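PDB 5ZH8: teichoic acid D-alanine hydrolase from Staphylococcus aureus, which removes D-alanyl groups from wall teichoic acid and lipoteichoic acid, and affects methicillin resistance, autolysis and cell wall structure. Local coordinates for residues 93-97 and 98-102; 353-357 and 358-362. All blocks are in the same frame, centred on the assembly; numbering follows the deposited sequence.

Interaction 1 (93-97 and 98-102); sequences AIYEN and GKLKM
The aromatic ring of Y95 offers a flat surface on which L100 rests, a CH-pi contact that shapes one face of this tight beta hairpin. The methyl CD1 of L100 lies over the face of the Y95 ring, 4.0 Å from its centroid and displaced toward the rim, while the edge of the same ring meets the backbone of G98. L100 reaches this place because its CG lies anti to the backbone N (chi1 -178°), which carries the isobutyl group across the tyrosine. On the other face I94 and M102 lie side by side, CB of I94 4.1 Å from CB of M102, and K101, bent at chi2 and chi3, crosses E96 and lays its CG 3.3 Å from E96 CB. That K101 joins this row reflects a classic beta bulge: K101 N and M102 N both donate to I94 O, at 3.0 and 3.3 Å. Closer to the tip, E96 N and K99 O bond at 2.7 Å, and a type I' turn from E96 to K99 places G98 at backbone angles suited to glycine. Y95 OH bonds to T293 O outside the hairpin. The chemistry divides the work: backbone bonds set the hairpin, carbon contacts fill its faces, and E96, whose OE1 stays 5.0 Å from K101 NZ, probably spends its charge on K75 of helix 74-85, salt-bridged to OE1, while Y76 OH bonds to the same oxygen.

Interaction 2 (353-357 and 358-362); sequences VYYND and KYVVV
Between V353 and V362 this hairpin is closely packed: the two valines stand side by side, with CG2 of V353 4.1 Å from CG1 of V362. The other branch of V353, CG1, crosses toward V360 CG1 at the same separation, so V353 touches two valines of the returning strand. Y355 continues this row chiefly through its CB, which lies 3.8 Å from CG2 of V360, whereas its ring leads away and its hydroxyl bonds to N340. Y354 and V361, whose side chains lie on the opposite face, form a hydrogen-bonded pair, V361 N reaching Y354 O at 2.8 Å.

Toward the turn, apolar packing gives way to polar bonding. Here N356 folds its amide back over the turn: with chi1 at 62°, CG sits between the backbone N and the carbonyl carbon, and OD1 accepts from two amides. K358 N approaches it at 2.8 Å from above the carbonyl plane, closing an Asx turn, while Y359 N, the second donor, comes in at 2.9 Å, straighter and tilted only 18° from that plane. D357 and the extended chain of K358 form the looser, solvent-facing end.

Helix 371-382 packs against the face carrying Y354 and V361, and helix 292-303 against V353 and Y355 on the other. Strand 349-355 pairs onward with strand 340-346, and strand 359-365 with strand 90-96, placing the hairpin inside the large antiparallel sheet.

In the fold
Interactions 1 and 2 illustrate how two hairpins, far apart in sequence, become neighbours in one antiparallel sheet of the beta-lactamase family fold. Strands 90-96 and 359-365 join them, with a probable hydrogen bond from N97 N to K358 O and packing of E96 CG on Y359 CE1. Both hairpins have helix 292-303 on one face; on the other lies helix 74-85 for interaction 1 and helix 371-382 for interaction 2. Interaction 2 is the more buried and its strand pairing is regular and rich in valine; interaction 1, partly buried, has a bulge, and its K99 and K101 lie at exposed or partly exposed positions. Their turns differ too, one relying on glycine, the other on an asparagine side chain.

Interaction 1 (93-97 and 98-102)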
ATOM      1  N   ALA A  93     -14.317  15.908   4.646  1.00 44.15           N
ATOM      2  CA  ALA A  93     -15.645  16.410   4.962  1.00 45.07           C
ATOM      3  C   ALA A  93     -16.007  15.963   6.376  1.00 44.76           C
ATOM      4  O   ALA A  93     -15.849  14.792   6.724  1.00 43.27           O
ATOM      5  CB  ALA A  93     -16.666  15.893   3.964  1.00 44.90           C
ATOM      6  N   ILE A  94     -16.474  16.906   7.186  1.00 46.34           N
ATOM      7  CA  ILE A  94     -16.830  16.624   8.569  1.00 46.60           C
ATOM      8  C   ILE A  94     -18.206  17.200   8.877  1.00 47.82           C
ATOM      9  O   ILE A  94     -18.456  18.389   8.670  1.00 49.26           O
ATOM     10  CB  ILE A  94     -15.793  17.203   9.555  1.00 47.41           C
ATOM     11  CG1 ILE A  94     -14.399  16.644   9.237  1.00 46.55           C
ATOM     12  CG2 ILE A  94     -16.200  16.886  10.990  1.00 47.64           C
ATOM     13  CD1 ILE A  94     -13.285  17.183  10.105  1.00 47.26           C
ATOM     14  N   TYR A  95     -19.097  16.336   9.355  1.00 47.45           N
ATOM     15  CA  TYR A  95     -20.437  16.735   9.776  1.00 48.85           C
ATOM     16  C   TYR A  95     -20.512  16.724  11.297  1.00 49.86           C
ATOM     17  O   TYR A  95     -20.042  15.780  11.941  1.00 49.10           O
ATOM     18  CB  TYR A  95     -21.491  15.779   9.216  1.00 48.03           C
ATOM     19  CG  TYR A  95     -21.774  15.974   7.755  1.00 48.15           C
ATOM     20  CD1 TYR A  95     -20.866  15.553   6.793  1.00 47.28           C
ATOM     21  CD2 TYR A  95     -22.959  16.570   7.326  1.00 49.67           C
ATOM     22  CE1 TYR A  95     -21.118  15.734   5.438  1.00 47.68           C
ATOM     23  CE2 TYR A  95     -23.223  16.751   5.978  1.00 49.99           C
ATOM     24  CZ  TYR A  95     -22.301  16.324   5.037  1.00 48.93           C
ATOM     25  OH  TYR A  95     -22.537  16.494   3.697  1.00 49.37           O
ATOM     26  N   GLU A  96     -21.105  17.767  11.864  1.00 51.88           N
ATOM     27  CA  GLU A  96     -21.300  17.860  13.304  1.00 53.10           C
ATOM     28  C   GLU A  96     -22.791  18.025  13.600  1.00 54.48           C
ATOM     29  O   GLU A  96     -23.424  18.982  13.144  1.00 56.20           O
ATOM     30  CB  GLU A  96     -20.512  19.038  13.859  1.00 54.86           C
ATOM     31  CG  GLU A  96     -20.384  19.055  15.366  1.00 56.02           C
ATOM     32  CD  GLU A  96     -19.583  20.244  15.862  1.00 57.90           C
ATOM     33  OE1 GLU A  96     -18.782  20.800  15.083  1.00 57.49           O
ATOM     34  OE2 GLU A  96     -19.747  20.624  17.041  1.00 60.00           O
ATOM     35  N   ASN A  97     -23.349  17.084  14.352  1.00 53.96           N
ATOM     36  CA  ASN A  97     -24.787  17.042  14.597  1.00 55.15           C
ATOM     37  C   ASN A  97     -25.586  17.280  13.310  1.00 55.15           C
ATOM     38  O   ASN A  97     -26.529  18.069  13.286  1.00 57.10           O
ATOM     39  CB  ASN A  97     -25.167  18.055  15.680  1.00 57.90           C
ATOM     40  CG  ASN A  97     -24.571  17.715  17.036  1.00 58.11           C
ATOM     41  OD1 ASN A  97     -23.990  18.571  17.692  1.00 59.83           O
ATOM     42  ND2 ASN A  97     -24.711  16.466  17.463  1.00 56.72           N
ATOM     43  N   GLY A  98     -25.180  16.600  12.238  1.00 53.29           N
ATOM     44  CA  GLY A  98     -25.905  16.625  10.973  1.00 53.10           C
ATOM     45  C   GLY A  98     -25.529  17.745  10.025  1.00 53.84           C
ATOM     46  O   GLY A  98     -25.868  17.689   8.846  1.00 53.81           O
ATOM     47  N   LYS A  99     -24.832  18.764  10.525  1.00 54.86           N
ATOM     48  CA  LYS A  99     -24.444  19.912   9.702  1.00 56.01           C
ATOM     49  C   LYS A  99     -23.025  19.772   9.162  1.00 54.02           C
ATOM     50  O   LYS A  99     -22.140  19.277   9.848  1.00 52.70           O
ATOM     51  CB  LYS A  99     -24.543  21.200  10.513  1.00 58.89           C
ATOM     52  CG  LYS A  99     -25.893  21.398  11.180  1.00 61.13           C
ATOM     53  CD  LYS A  99     -26.224  22.866  11.371  1.00 64.62           C
ATOM     54  CE  LYS A  99     -27.686  23.041  11.746  1.00 66.98           C
ATOM     55  NZ  LYS A  99     -28.065  24.480  11.876  1.00 70.65           N
ATOM     56  N   LEU A 100     -22.819  20.227   7.932  1.00 53.99           N
ATOM     57  CA  LEU A 100     -21.497  20.248   7.325  1.00 52.92           C
ATOM     58  C   LEU A 100     -20.701  21.402   7.912  1.00 54.37           C
ATOM     59  O   LEU A 100     -21.007  22.554   7.644  1.00 56.41           O
ATOM     60  CB  LEU A 100     -21.614  20.402   5.808  1.00 53.04           C
ATOM     61  CG  LEU A 100     -20.328  20.399   4.977  1.00 52.25           C
ATOM     62  CD1 LEU A 100     -19.633  19.051   5.029  1.00 49.86           C
ATOM     63  CD2 LEU A 100     -20.648  20.747   3.538  1.00 53.29           C
ATOM     64  N   LYS A 101     -19.697  21.083   8.729  1.00 53.50           N
ATOM     65  CA  LYS A 101     -18.853  22.093   9.373  1.00 55.24           C
ATOM     66  C   LYS A 101     -17.485  22.250   8.700  1.00 54.77           C
ATOM     67  O   LYS A 101     -16.784  23.238   8.936  1.00 55.99           O
ATOM     68  CB  LYS A 101     -18.616  21.738  10.838  1.00 55.27           C
ATOM     69  CG  LYS A 101     -19.867  21.470  11.655  1.00 56.14           C
ATOM     70  CD  LYS A 101     -20.773  22.676  11.827  1.00 59.05           C
ATOM     71  CE  LYS A 101     -20.107  23.756  12.651  1.00 61.20           C
ATOM     72  NZ  LYS A 101     -21.125  24.747  13.100  1.00 64.34           N
ATOM     73  N   MET A 102     -17.089  21.268   7.895  1.00 52.89           N
ATOM     74  CA  MET A 102     -15.832  21.342   7.168  1.00 52.52           C
ATOM     75  C   MET A 102     -15.907  20.548   5.874  1.00 51.33           C
ATOM     76  O   MET A 102     -16.380  19.416   5.861  1.00 50.10           O
ATOM     77  CB  MET A 102     -14.669  20.831   8.026  1.00 51.58           C
ATOM     78  CG  MET A 102     -13.296  21.089   7.412  1.00 51.50           C
ATOM     79  SD  MET A 102     -11.938  20.744   8.533  1.00 50.69           S
ATOM     80  CE  MET A 102     -10.560  21.304   7.533  1.00 51.53           C
TER

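Interaction 2 (353-357 and 358-362)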
ATOM      1  N   VAL A 353     -14.045   6.466   6.525  1.00 37.27           N
ATOM      2  CA  VAL A 353     -15.098   7.169   7.250  1.00 37.21           C
ATOM      3  C   VAL A 353     -15.077   6.682   8.683  1.00 37.29           C
ATOM      4  O   VAL A 353     -15.172   5.485   8.933  1.00 37.25           O
ATOM      5  CB  VAL A 353     -16.510   6.876   6.683  1.00 37.24           C
ATOM      6  CG1 VAL A 353     -17.548   7.761   7.357  1.00 37.66           C
ATOM      7  CG2 VAL A 353     -16.558   7.063   5.173  1.00 37.35           C
ATOM      8  N   TYR A 354     -14.935   7.609   9.617  1.00 37.74           N
ATOM      9  CA  TYR A 354     -15.125   7.333  11.037  1.00 38.09           C
ATOM     10  C   TYR A 354     -16.308   8.171  11.461  1.00 38.48           C
ATOM     11  O   TYR A 354     -16.369   9.353  11.117  1.00 38.45           O
ATOM     12  CB  TYR A 354     -13.914   7.781  11.845  1.00 38.61           C
ATOM     13  CG  TYR A 354     -12.796   6.776  12.007  1.00 38.51           C
ATOM     14  CD1 TYR A 354     -12.571   5.761  11.084  1.00 37.91           C
ATOM     15  CD2 TYR A 354     -11.928   6.885  13.085  1.00 39.22           C
ATOM     16  CE1 TYR A 354     -11.529   4.872  11.258  1.00 38.42           C
ATOM     17  CE2 TYR A 354     -10.886   6.012  13.260  1.00 39.52           C
ATOM     18  CZ  TYR A 354     -10.687   5.010  12.353  1.00 39.23           C
ATOM     19  OH  TYR A 354      -9.636   4.157  12.575  1.00 40.22           O
ATOM     20  N   TYR A 355     -17.255   7.579  12.189  1.00 38.88           N
ATOM     21  CA  TYR A 355     -18.369   8.371  12.688  1.00 39.76           C
ATOM     22  C   TYR A 355     -19.021   7.843  13.941  1.00 40.55           C
ATOM     23  O   TYR A 355     -18.825   6.690  14.332  1.00 40.51           O
ATOM     24  CB  TYR A 355     -19.425   8.580  11.596  1.00 39.67           C
ATOM     25  CG  TYR A 355     -20.302   7.396  11.269  1.00 39.40           C
ATOM     26  CD1 TYR A 355     -21.475   7.161  11.975  1.00 39.94           C
ATOM     27  CD2 TYR A 355     -19.987   6.539  10.223  1.00 38.80           C
ATOM     28  CE1 TYR A 355     -22.290   6.093  11.663  1.00 39.90           C
ATOM     29  CE2 TYR A 355     -20.806   5.466   9.905  1.00 38.63           C
ATOM     30  CZ  TYR A 355     -21.953   5.251  10.628  1.00 39.08           C
ATOM     31  OH  TYR A 355     -22.768   4.188  10.327  1.00 39.26           O
ATOM     32  N   ASN A 356     -19.777   8.738  14.573  1.00 41.72           N
ATOM     33  CA  ASN A 356     -20.641   8.414  15.699  1.00 42.94           C
ATOM     34  C   ASN A 356     -21.900   9.297  15.612  1.00 44.27           C
ATOM     35  O   ASN A 356     -22.242   9.764  14.522  1.00 44.14           O
ATOM     36  CB  ASN A 356     -19.883   8.540  17.038  1.00 43.73           C
ATOM     37  CG  ASN A 356     -19.393   9.942  17.326  1.00 44.29           C
ATOM     38  OD1 ASN A 356     -19.912  10.922  16.807  1.00 44.44           O
ATOM     39  ND2 ASN A 356     -18.396  10.041  18.188  1.00 44.91           N
ATOM     40  N   ASP A 357     -22.593   9.529  16.724  1.00 46.15           N
ATOM     41  CA  ASP A 357     -23.830  10.312  16.680  1.00 47.46           C
ATOM     42  C   ASP A 357     -23.600  11.826  16.605  1.00 48.46           C
ATOM     43  O   ASP A 357     -24.542  12.571  16.345  1.00 49.78           O
ATOM     44  CB  ASP A 357     -24.733   9.964  17.863  1.00 49.24           C
ATOM     45  CG  ASP A 357     -25.380   8.587  17.732  1.00 49.01           C
ATOM     46  OD1 ASP A 357     -25.128   7.873  16.736  1.00 47.66           O
ATOM     47  OD2 ASP A 357     -26.142   8.209  18.645  1.00 50.69           O
ATOM     48  N   LYS A 358     -22.366  12.283  16.825  1.00 48.27           N
ATOM     49  CA  LYS A 358     -22.044  13.709  16.724  1.00 49.35           C
ATOM     50  C   LYS A 358     -21.275  14.036  15.440  1.00 48.03           C
ATOM     51  O   LYS A 358     -21.651  14.945  14.703  1.00 48.84           O
ATOM     52  CB  LYS A 358     -21.235  14.172  17.935  1.00 50.53           C
ATOM     53  CG  LYS A 358     -21.168  15.687  18.069  1.00 52.46           C
ATOM     54  CD  LYS A 358     -20.324  16.118  19.252  1.00 54.19           C
ATOM     55  CE  LYS A 358     -20.197  17.632  19.345  1.00 56.21           C
ATOM     56  NZ  LYS A 358     -19.168  18.040  20.347  1.00 57.49           N
ATOM     57  N   TYR A 359     -20.199  13.303  15.183  1.00 46.31           N
ATOM     58  CA  TYR A 359     -19.341  13.576  14.039  1.00 45.47           C
ATOM     59  C   TYR A 359     -19.419  12.493  12.972  1.00 44.07           C
ATOM     60  O   TYR A 359     -19.460  11.305  13.285  1.00 43.53           O
ATOM     61  CB  TYR A 359     -17.884  13.712  14.491  1.00 45.26           C
ATOM     62  CG  TYR A 359     -17.618  14.927  15.337  1.00 46.81           C
ATOM     63  CD1 TYR A 359     -17.575  16.192  14.773  1.00 47.52           C
ATOM     64  CD2 TYR A 359     -17.416  14.812  16.708  1.00 47.83           C
ATOM     65  CE1 TYR A 359     -17.331  17.310  15.546  1.00 49.35           C
ATOM     66  CE2 TYR A 359     -17.169  15.924  17.491  1.00 49.60           C
ATOM     67  CZ  TYR A 359     -17.122  17.170  16.905  1.00 50.31           C
ATOM     68  OH  TYR A 359     -16.876  18.279  17.676  1.00 52.14           O
ATOM     69  N   VAL A 360     -19.431  12.914  11.712  1.00 43.77           N
ATOM     70  CA  VAL A 360     -19.118  12.017  10.604  1.00 42.58           C
ATOM     71  C   VAL A 360     -17.901  12.594   9.909  1.00 42.45           C
ATOM     72  O   VAL A 360     -17.958  13.691   9.364  1.00 42.99           O
ATOM     73  CB  VAL A 360     -20.279  11.873   9.593  1.00 42.62           C
ATOM     74  CG1 VAL A 360     -19.917  10.859   8.513  1.00 41.52           C
ATOM     75  CG2 VAL A 360     -21.562  11.468  10.303  1.00 42.97           C
ATOM     76  N   VAL A 361     -16.800  11.852   9.957  1.00 42.07           N
ATOM     77  CA  VAL A 361     -15.531  12.290   9.385  1.00 42.24           C
ATOM     78  C   VAL A 361     -15.241  11.434   8.167  1.00 41.37           C
ATOM     79  O   VAL A 361     -15.084  10.223   8.286  1.00 40.68           O
ATOM     80  CB  VAL A 361     -14.371  12.156  10.399  1.00 42.54           C
ATOM     81  CG1 VAL A 361     -13.089  12.754   9.834  1.00 42.96           C
ATOM     82  CG2 VAL A 361     -14.740  12.810  11.720  1.00 43.46           C
ATOM     83  N   VAL A 362     -15.183  12.074   7.002  1.00 41.97           N
ATOM     84  CA  VAL A 362     -14.916  11.391   5.738  1.00 41.89           C
ATOM     85  C   VAL A 362     -13.605  11.924   5.190  1.00 42.61           C
ATOM     86  O   VAL A 362     -13.479  13.127   4.951  1.00 43.85           O
ATOM     87  CB  VAL A 362     -16.037  11.641   4.695  1.00 42.23           C
ATOM     88  CG1 VAL A 362     -15.829  10.769   3.455  1.00 41.84           C
ATOM     89  CG2 VAL A 362     -17.413  11.414   5.306  1.00 41.94           C
TER